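Local coordinates for protein probable porin (Pseudomonas aeruginosa, PDB 4FSO) that probably forms a beta-barrel channel of the OprD family across the outer membrane and lets small solutes pass through it, at residues 302-307 with 392-397; 220-225 with 243-248. All blocks are in the same frame, centred on the assembly; numbering follows the deposited sequence.

From the N terminus the chain reaches interaction 2 first. There strand 219-231 turns back into strand 236-248, and the pairing of 220-225 with 243-248 holds this hairpin of the barrel wall together. The chain then runs on through the wall to the loop between strands 294-295 and 313-322. Interaction 1 opens in that loop at 302-307 and closes 85 residues later on strand 392-404, which pairs with the first strand, 13-26. The two contacts follow one another in series and neither nest nor cross. The centres of interactions 1 and 2 lie about 26 Å apart. One joins neighbouring strands within the wall; the other ties a loop to the last strand, which closes the barrel against 13-26.

Interaction 1 of 2, residues 302-307 with 392-397; sequences LQVNDF and VDEVRL
Val304 and Glu394 are the closest backbone pair, with CA atoms 8.2 Å apart, and no backbone hydrogen bond runs from the irregular segment 302-307 to strand 392-397, so side chains make the contact. Its one cross-segment hydrogen bond runs from Gln303 NE2 to Glu394 OE2, 2.9 Å long and nearly straight at 168°. The donor's N-H is used in the plane of the amide, but it meets OE2 from above the carboxylate plane. Both chains are extended: in each, CG stands opposite the backbone N, with chi1 -166° for Gln303 and 176° for Glu394, and the two polar ends are carried toward each other. Arg396 NE also lies 2.9 Å from Glu394 OE2, in a salt bridge within the strand. OE2 is thus gripped by an amide and a guanidinium, which probably favours the charged carboxylate although the residue is buried. Arg25, on strand 13-26, makes a long, weak ion pair with the other oxygen, OE1. Val304 CG2 packs against the carboxylate, 3.5 Å from Glu394 OE1. Its other methyl, CG1, touches Val392 CG2 at 3.8 Å. The backbone of the loop is held as well, since Gln303 N and Val304 N bond to the carboxylates of Asp357 and Glu355 on strand 350-363. The arrangement joins a loop to the inner face of a beta-barrel wall, and inward-folded loops that line and narrow the channel are a feature of OprD-family porins.

Interaction 2 of 2, residues 220-225 with 243-248; sequences RQRYLG and WFDSED
Trp243 opens the second segment with backbone hydrogen bonds in both directions to Leu224, and CD2 of that leucine lies 3.6 Å from Trp243 CE3. The far edge of the indole, at CH2, sits over one face of the Arg222 guanidinium, the two planes being perpendicular. Phe244 turns to the other side of the strands. There Tyr223 CD1 stands over one face of its ring, with the ring planes at 49°, while Tyr223 OH bonds to Gln209. Asp245 pairs with Arg222 through two backbone bonds. Its OD2 forms a salt bridge with Arg222 NH2 at 3.1 Å, though the hydrogen bond in it is weak, bent to 125°. This is an antiparallel beta hairpin of the porin barrel, in which side chains alternate between the two faces of the wall. Ser246 OG accepts a hydrogen bond from Gln221 NE2 at 3.0 Å; the same NE2 also bonds to Pro289 O, linking the strand to a loop. Glu247 shares two backbone bonds with Arg220. Its OE2 lies at the guanidinium edge, 2.9 Å from Arg220 NH1, which comes from the anti side but tilted out of the carboxylate plane. The bend of the arginine chain at chi3, 82°, brings NH1 back to that oxygen. Asp248 O lies over one face of the same guanidinium.

Interaction 1 of 2, residues 302-307 with 392-397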
ATOM      1  N   LEU A 302      -4.788  -1.634  -8.474  1.00 18.20           N
ATOM      2  CA  LEU A 302      -5.910  -2.560  -8.353  1.00 24.84           C
ATOM      3  C   LEU A 302      -5.434  -3.898  -7.794  1.00 22.17           C
ATOM      4  O   LEU A 302      -4.290  -4.016  -7.373  1.00 31.00           O
ATOM      5  CB  LEU A 302      -6.625  -2.721  -9.708  1.00 17.98           C
ATOM      6  CG  LEU A 302      -7.913  -1.914  -9.709  1.00 30.48           C
ATOM      7  CD1 LEU A 302      -7.630  -0.427  -9.464  1.00 25.65           C
ATOM      8  CD2 LEU A 302      -8.754  -2.139 -10.973  1.00 33.53           C
ATOM      9  N   GLN A 303      -6.306  -4.904  -7.790  1.00 21.79           N
ATOM     10  CA  GLN A 303      -5.990  -6.181  -7.142  1.00 23.98           C
ATOM     11  C   GLN A 303      -4.823  -6.870  -7.833  1.00 26.39           C
ATOM     12  O   GLN A 303      -3.936  -7.426  -7.173  1.00 31.66           O
ATOM     13  CB  GLN A 303      -7.211  -7.078  -7.126  1.00 21.42           C
ATOM     14  CG  GLN A 303      -7.141  -8.292  -6.202  1.00 22.74           C
ATOM     15  CD  GLN A 303      -8.353  -9.203  -6.389  1.00 33.68           C
ATOM     16  OE1 GLN A 303      -9.503  -8.734  -6.439  1.00 28.65           O
ATOM     17  NE2 GLN A 303      -8.099 -10.504  -6.532  1.00 33.94           N
ATOM     18  N   VAL A 304      -4.791  -6.765  -9.159  1.00 26.07           N
ATOM     19  CA  VAL A 304      -3.845  -7.533  -9.956  1.00 25.03           C
ATOM     20  C   VAL A 304      -2.823  -6.702 -10.746  1.00 15.87           C
ATOM     21  O   VAL A 304      -1.724  -7.158 -11.042  1.00 44.31           O
ATOM     22  CB  VAL A 304      -4.623  -8.551 -10.827  1.00 27.42           C
ATOM     23  CG1 VAL A 304      -3.920  -8.856 -12.134  1.00 23.25           C
ATOM     24  CG2 VAL A 304      -4.816  -9.826 -10.012  1.00 33.71           C
ATOM     25  N   ASN A 305      -3.187  -5.471 -11.058  1.00 16.11           N
ATOM     26  CA  ASN A 305      -2.418  -4.668 -12.002  1.00 25.39           C
ATOM     27  C   ASN A 305      -2.349  -3.241 -11.506  1.00 32.54           C
ATOM     28  O   ASN A 305      -3.277  -2.762 -10.856  1.00 19.38           O
ATOM     29  CB  ASN A 305      -3.014  -4.717 -13.418  1.00 25.32           C
ATOM     30  CG  ASN A 305      -2.136  -4.010 -14.447  1.00 28.93           C
ATOM     31  OD1 ASN A 305      -1.057  -4.483 -14.747  1.00 22.17           O
ATOM     32  ND2 ASN A 305      -2.602  -2.870 -14.986  1.00 17.13           N
ATOM     33  N   ASP A 306      -1.236  -2.572 -11.798  1.00 29.70           N
ATOM     34  CA  ASP A 306      -0.994  -1.245 -11.245  1.00 36.36           C
ATOM     35  C   ASP A 306      -1.203  -0.097 -12.246  1.00 39.74           C
ATOM     36  O   ASP A 306      -1.234   1.066 -11.851  1.00 38.43           O
ATOM     37  CB  ASP A 306       0.390  -1.158 -10.561  1.00 31.23           C
ATOM     38  CG  ASP A 306       1.564  -1.302 -11.535  1.00 43.74           C
ATOM     39  OD1 ASP A 306       1.372  -1.401 -12.761  1.00 55.54           O
ATOM     40  OD2 ASP A 306       2.715  -1.307 -11.059  1.00 60.38           O
ATOM     41  N   PHE A 307      -1.338  -0.439 -13.529  1.00 29.93           N
ATOM     42  CA  PHE A 307      -1.510   0.545 -14.602  1.00 27.54           C
ATOM     43  C   PHE A 307      -0.405   1.592 -14.639  1.00 24.24           C
ATOM     44  O   PHE A 307      -0.632   2.760 -14.910  1.00 20.18           O
ATOM     45  CB  PHE A 307      -2.907   1.164 -14.538  1.00 17.83           C
ATOM     46  CG  PHE A 307      -3.980   0.161 -14.765  1.00 34.13           C
ATOM     47  CD1 PHE A 307      -4.483  -0.579 -13.704  1.00 18.54           C
ATOM     48  CD2 PHE A 307      -4.443  -0.094 -16.059  1.00 32.26           C
ATOM     49  CE1 PHE A 307      -5.449  -1.524 -13.918  1.00 29.78           C
ATOM     50  CE2 PHE A 307      -5.423  -1.038 -16.293  1.00 28.96           C
ATOM     51  CZ  PHE A 307      -5.927  -1.759 -15.216  1.00 39.67           C
ATOM     52  N   VAL A 392      -5.521 -12.921 -16.230  1.00 34.29           N
ATOM     53  CA  VAL A 392      -5.905 -13.729 -15.063  1.00 26.52           C
ATOM     54  C   VAL A 392      -7.317 -13.523 -14.585  1.00 22.76           C
ATOM     55  O   VAL A 392      -7.846 -12.413 -14.604  1.00 31.95           O
ATOM     56  CB  VAL A 392      -5.053 -13.449 -13.784  1.00 35.43           C
ATOM     57  CG1 VAL A 392      -4.195 -14.653 -13.422  1.00 38.36           C
ATOM     58  CG2 VAL A 392      -4.262 -12.164 -13.887  1.00 29.62           C
ATOM     59  N   ASP A 393      -7.921 -14.598 -14.104  1.00 25.30           N
ATOM     60  CA  ASP A 393      -9.026 -14.448 -13.173  1.00 25.31           C
ATOM     61  C   ASP A 393      -8.510 -14.858 -11.814  1.00 30.78           C
ATOM     62  O   ASP A 393      -7.832 -15.874 -11.678  1.00 34.98           O
ATOM     63  CB  ASP A 393     -10.207 -15.309 -13.577  1.00 45.57           C
ATOM     64  CG  ASP A 393     -11.109 -14.626 -14.575  1.00 65.62           C
ATOM     65  OD1 ASP A 393     -10.655 -14.390 -15.715  1.00 61.47           O
ATOM     66  OD2 ASP A 393     -12.274 -14.337 -14.219  1.00 86.26           O
ATOM     67  N   GLU A 394      -8.814 -14.055 -10.809  1.00 30.08           N
ATOM     68  CA  GLU A 394      -8.330 -14.334  -9.471  1.00 26.80           C
ATOM     69  C   GLU A 394      -9.457 -14.219  -8.444  1.00 32.79           C
ATOM     70  O   GLU A 394     -10.304 -13.316  -8.522  1.00 32.18           O
ATOM     71  CB  GLU A 394      -7.158 -13.415  -9.131  1.00 31.69           C
ATOM     72  CG  GLU A 394      -6.634 -13.564  -7.735  1.00 45.12           C
ATOM     73  CD  GLU A 394      -5.454 -12.658  -7.468  1.00 54.78           C
ATOM     74  OE1 GLU A 394      -4.460 -12.782  -8.210  1.00 60.55           O
ATOM     75  OE2 GLU A 394      -5.522 -11.824  -6.528  1.00 49.58           O
ATOM     76  N   VAL A 395      -9.473 -15.175  -7.515  1.00 33.60           N
ATOM     77  CA  VAL A 395     -10.381 -15.160  -6.375  1.00 42.93           C
ATOM     78  C   VAL A 395      -9.576 -15.280  -5.086  1.00 35.34           C
ATOM     79  O   VAL A 395      -8.854 -16.262  -4.889  1.00 37.90           O
ATOM     80  CB  VAL A 395     -11.417 -16.329  -6.408  1.00 38.11           C
ATOM     81  CG1 VAL A 395     -12.134 -16.436  -5.071  1.00 26.77           C
ATOM     82  CG2 VAL A 395     -12.438 -16.140  -7.510  1.00 21.41           C
ATOM     83  N   ARG A 396      -9.694 -14.274  -4.220  1.00 26.58           N
ATOM     84  CA  ARG A 396      -9.146 -14.361  -2.863  1.00 34.66           C
ATOM     85  C   ARG A 396     -10.285 -14.423  -1.860  1.00 38.24           C
ATOM     86  O   ARG A 396     -11.148 -13.540  -1.836  1.00 43.68           O
ATOM     87  CB  ARG A 396      -8.251 -13.161  -2.524  1.00 27.04           C
ATOM     88  CG  ARG A 396      -6.992 -13.037  -3.372  1.00 43.88           C
ATOM     89  CD  ARG A 396      -6.087 -11.927  -2.846  1.00 52.37           C
ATOM     90  NE  ARG A 396      -4.919 -11.720  -3.690  1.00 54.84           N
ATOM     91  CZ  ARG A 396      -4.159 -10.629  -3.650  1.00 66.22           C
ATOM     92  NH1 ARG A 396      -4.452  -9.643  -2.813  1.00 72.06           N
ATOM     93  NH2 ARG A 396      -3.110 -10.515  -4.451  1.00 63.27           N
ATOM     94  N   LEU A 397     -10.289 -15.477  -1.051  1.00 36.30           N
ATOM     95  CA  LEU A 397     -11.208 -15.589   0.075  1.00 37.69           C
ATOM     96  C   LEU A 397     -10.422 -15.351   1.347  1.00 34.64           C
ATOM     97  O   LEU A 397      -9.443 -16.048   1.613  1.00 34.53           O
ATOM     98  CB  LEU A 397     -11.796 -16.986   0.125  1.00 53.79           C
ATOM     99  CG  LEU A 397     -12.743 -17.300  -1.019  1.00 64.77           C
ATOM    100  CD1 LEU A 397     -13.033 -18.792  -1.068  1.00 71.72           C
ATOM    101  CD2 LEU A 397     -14.011 -16.515  -0.804  1.00 65.27           C
TER

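Interaction 2 of 2, residues 220-225 with 243-248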
ATOM      1  N   ARG A 220      16.116   7.618  -7.438  1.00 28.67           N
ATOM      2  CA  ARG A 220      15.595   8.647  -6.560  1.00 26.26           C
ATOM      3  C   ARG A 220      14.166   9.006  -6.996  1.00 26.90           C
ATOM      4  O   ARG A 220      13.805   8.918  -8.177  1.00 27.93           O
ATOM      5  CB  ARG A 220      16.529   9.871  -6.508  1.00 24.46           C
ATOM      6  CG  ARG A 220      17.009  10.394  -7.855  1.00 40.10           C
ATOM      7  CD  ARG A 220      17.966  11.607  -7.702  1.00 86.89           C
ATOM      8  NE  ARG A 220      19.359  11.235  -7.406  1.00 82.99           N
ATOM      9  CZ  ARG A 220      20.396  11.453  -8.219  1.00 78.30           C
ATOM     10  NH1 ARG A 220      20.218  12.051  -9.391  1.00 72.78           N
ATOM     11  NH2 ARG A 220      21.618  11.074  -7.856  1.00 81.77           N
ATOM     12  N   GLN A 221      13.361   9.403  -6.027  1.00 17.62           N
ATOM     13  CA  GLN A 221      11.963   9.641  -6.245  1.00 21.55           C
ATOM     14  C   GLN A 221      11.484  10.814  -5.370  1.00 24.73           C
ATOM     15  O   GLN A 221      11.788  10.879  -4.181  1.00 31.36           O
ATOM     16  CB  GLN A 221      11.207   8.339  -5.925  1.00 20.81           C
ATOM     17  CG  GLN A 221       9.724   8.329  -6.254  1.00 24.16           C
ATOM     18  CD  GLN A 221       9.139   6.911  -6.205  1.00 34.20           C
ATOM     19  OE1 GLN A 221       8.632   6.459  -5.173  1.00 34.93           O
ATOM     20  NE2 GLN A 221       9.216   6.208  -7.327  1.00 33.03           N
ATOM     21  N   ARG A 222      10.748  11.740  -5.969  1.00 32.50           N
ATOM     22  CA  ARG A 222      10.109  12.820  -5.233  1.00 28.12           C
ATOM     23  C   ARG A 222       8.600  12.626  -5.309  1.00 33.37           C
ATOM     24  O   ARG A 222       8.078  11.998  -6.245  1.00 28.35           O
ATOM     25  CB  ARG A 222      10.440  14.185  -5.844  1.00 38.02           C
ATOM     26  CG  ARG A 222      11.902  14.589  -5.828  1.00 62.42           C
ATOM     27  CD  ARG A 222      12.061  16.058  -6.266  1.00 74.05           C
ATOM     28  NE  ARG A 222      11.900  16.257  -7.708  1.00 71.88           N
ATOM     29  CZ  ARG A 222      11.404  17.361  -8.270  1.00 67.56           C
ATOM     30  NH1 ARG A 222      10.988  18.380  -7.521  1.00 62.78           N
ATOM     31  NH2 ARG A 222      11.314  17.440  -9.590  1.00 64.58           N
ATOM     32  N   TYR A 223       7.905  13.205  -4.336  1.00 24.10           N
ATOM     33  CA  TYR A 223       6.478  13.047  -4.233  1.00 25.75           C
ATOM     34  C   TYR A 223       5.784  14.307  -3.731  1.00 31.10           C
ATOM     35  O   TYR A 223       6.234  14.921  -2.781  1.00 50.62           O
ATOM     36  CB  TYR A 223       6.162  11.887  -3.295  1.00 22.00           C
ATOM     37  CG  TYR A 223       4.708  11.848  -2.865  1.00 33.79           C
ATOM     38  CD1 TYR A 223       3.755  11.177  -3.630  1.00 29.81           C
ATOM     39  CD2 TYR A 223       4.285  12.486  -1.695  1.00 30.50           C
ATOM     40  CE1 TYR A 223       2.413  11.130  -3.236  1.00 31.08           C
ATOM     41  CE2 TYR A 223       2.952  12.458  -1.300  1.00 33.41           C
ATOM     42  CZ  TYR A 223       2.022  11.775  -2.070  1.00 35.89           C
ATOM     43  OH  TYR A 223       0.707  11.752  -1.676  1.00 32.13           O
ATOM     44  N   LEU A 224       4.668  14.655  -4.367  1.00 24.38           N
ATOM     45  CA  LEU A 224       3.735  15.666  -3.881  1.00 17.92           C
ATOM     46  C   LEU A 224       2.369  15.028  -3.734  1.00 24.78           C
ATOM     47  O   LEU A 224       1.931  14.309  -4.614  1.00 25.36           O
ATOM     48  CB  LEU A 224       3.578  16.801  -4.874  1.00 27.75           C
ATOM     49  CG  LEU A 224       4.429  18.061  -4.843  1.00 35.90           C
ATOM     50  CD1 LEU A 224       5.820  17.752  -4.389  1.00 40.43           C
ATOM     51  CD2 LEU A 224       4.467  18.619  -6.256  1.00 29.22           C
ATOM     52  N   GLY A 225       1.693  15.305  -2.629  1.00 24.85           N
ATOM     53  CA  GLY A 225       0.342  14.850  -2.456  1.00 24.72           C
ATOM     54  C   GLY A 225      -0.569  15.961  -1.998  1.00 37.25           C
ATOM     55  O   GLY A 225      -0.114  16.945  -1.414  1.00 40.31           O
ATOM     56  N   TRP A 243       1.545  12.762  -7.077  1.00 22.00           N
ATOM     57  CA  TRP A 243       2.515  12.958  -8.133  1.00 15.51           C
ATOM     58  C   TRP A 243       3.860  12.365  -7.744  1.00 16.40           C
ATOM     59  O   TRP A 243       4.294  12.505  -6.604  1.00 31.21           O
ATOM     60  CB  TRP A 243       2.671  14.448  -8.395  1.00 18.96           C
ATOM     61  CG  TRP A 243       3.690  14.710  -9.431  1.00 40.69           C
ATOM     62  CD1 TRP A 243       3.596  14.417 -10.763  1.00 37.23           C
ATOM     63  CD2 TRP A 243       4.980  15.300  -9.244  1.00 41.65           C
ATOM     64  NE1 TRP A 243       4.741  14.795 -11.413  1.00 33.18           N
ATOM     65  CE2 TRP A 243       5.605  15.350 -10.508  1.00 37.49           C
ATOM     66  CE3 TRP A 243       5.664  15.799  -8.130  1.00 44.03           C
ATOM     67  CZ2 TRP A 243       6.885  15.882 -10.696  1.00 39.99           C
ATOM     68  CZ3 TRP A 243       6.940  16.326  -8.320  1.00 46.88           C
ATOM     69  CH2 TRP A 243       7.532  16.366  -9.594  1.00 39.57           C
ATOM     70  N   PHE A 244       4.519  11.685  -8.674  1.00 20.76           N
ATOM     71  CA  PHE A 244       5.843  11.122  -8.389  1.00 26.35           C
ATOM     72  C   PHE A 244       6.827  11.426  -9.486  1.00 30.82           C
ATOM     73  O   PHE A 244       6.522  11.311 -10.673  1.00 30.36           O
ATOM     74  CB  PHE A 244       5.821   9.597  -8.230  1.00 18.99           C
ATOM     75  CG  PHE A 244       5.091   9.108  -7.023  1.00 25.55           C
ATOM     76  CD1 PHE A 244       3.714   8.885  -7.072  1.00 18.35           C
ATOM     77  CD2 PHE A 244       5.777   8.842  -5.841  1.00 28.53           C
ATOM     78  CE1 PHE A 244       3.025   8.409  -5.946  1.00 19.62           C
ATOM     79  CE2 PHE A 244       5.102   8.366  -4.717  1.00 29.03           C
ATOM     80  CZ  PHE A 244       3.713   8.140  -4.770  1.00 18.59           C
ATOM     81  N   ASP A 245       8.039  11.763  -9.082  1.00 31.75           N
ATOM     82  CA  ASP A 245       9.062  12.047 -10.048  1.00 23.30           C
ATOM     83  C   ASP A 245      10.217  11.161  -9.673  1.00 26.08           C
ATOM     84  O   ASP A 245      10.694  11.245  -8.551  1.00 32.11           O
ATOM     85  CB  ASP A 245       9.442  13.514  -9.954  1.00 25.06           C
ATOM     86  CG  ASP A 245      10.205  13.992 -11.145  1.00 32.51           C
ATOM     87  OD1 ASP A 245      10.854  13.177 -11.819  1.00 36.09           O
ATOM     88  OD2 ASP A 245      10.156  15.200 -11.417  1.00 55.33           O
ATOM     89  N   SER A 246      10.648  10.308 -10.604  1.00 23.37           N
ATOM     90  CA  SER A 246      11.694   9.316 -10.331  1.00 28.75           C
ATOM     91  C   SER A 246      12.723   9.220 -11.452  1.00 28.34           C
ATOM     92  O   SER A 246      12.395   9.318 -12.623  1.00 27.92           O
ATOM     93  CB  SER A 246      11.098   7.917 -10.094  1.00 15.39           C
ATOM     94  OG  SER A 246       9.786   8.013  -9.618  1.00 25.72           O
ATOM     95  N   GLU A 247      13.972   8.991 -11.074  1.00 19.58           N
ATOM     96  CA  GLU A 247      15.018   8.756 -12.048  1.00 27.48           C
ATOM     97  C   GLU A 247      16.042   7.811 -11.454  1.00 33.56           C
ATOM     98  O   GLU A 247      16.080   7.629 -10.239  1.00 39.35           O
ATOM     99  CB  GLU A 247      15.695  10.070 -12.396  1.00 39.26           C
ATOM    100  CG  GLU A 247      16.332  10.687 -11.190  1.00 58.12           C
ATOM    101  CD  GLU A 247      16.852  12.075 -11.444  1.00 75.61           C
ATOM    102  OE1 GLU A 247      16.419  12.700 -12.441  1.00 83.51           O
ATOM    103  OE2 GLU A 247      17.697  12.534 -10.643  1.00 71.20           O
ATOM    104  N   ASP A 248      16.858   7.203 -12.316  1.00 38.39           N
ATOM    105  CA  ASP A 248      18.037   6.449 -11.883  1.00 38.05           C
ATOM    106  C   ASP A 248      18.963   7.299 -10.995  1.00 35.14           C
ATOM    107  O   ASP A 248      19.048   8.519 -11.154  1.00 37.65           O
ATOM    108  CB  ASP A 248      18.807   5.904 -13.095  1.00 34.71           C
ATOM    109  CG  ASP A 248      19.242   6.991 -14.059  1.00 47.10           C
ATOM    110  OD1 ASP A 248      18.361   7.646 -14.640  1.00 60.30           O
ATOM    111  OD2 ASP A 248      20.465   7.180 -14.258  1.00 58.59           O
TER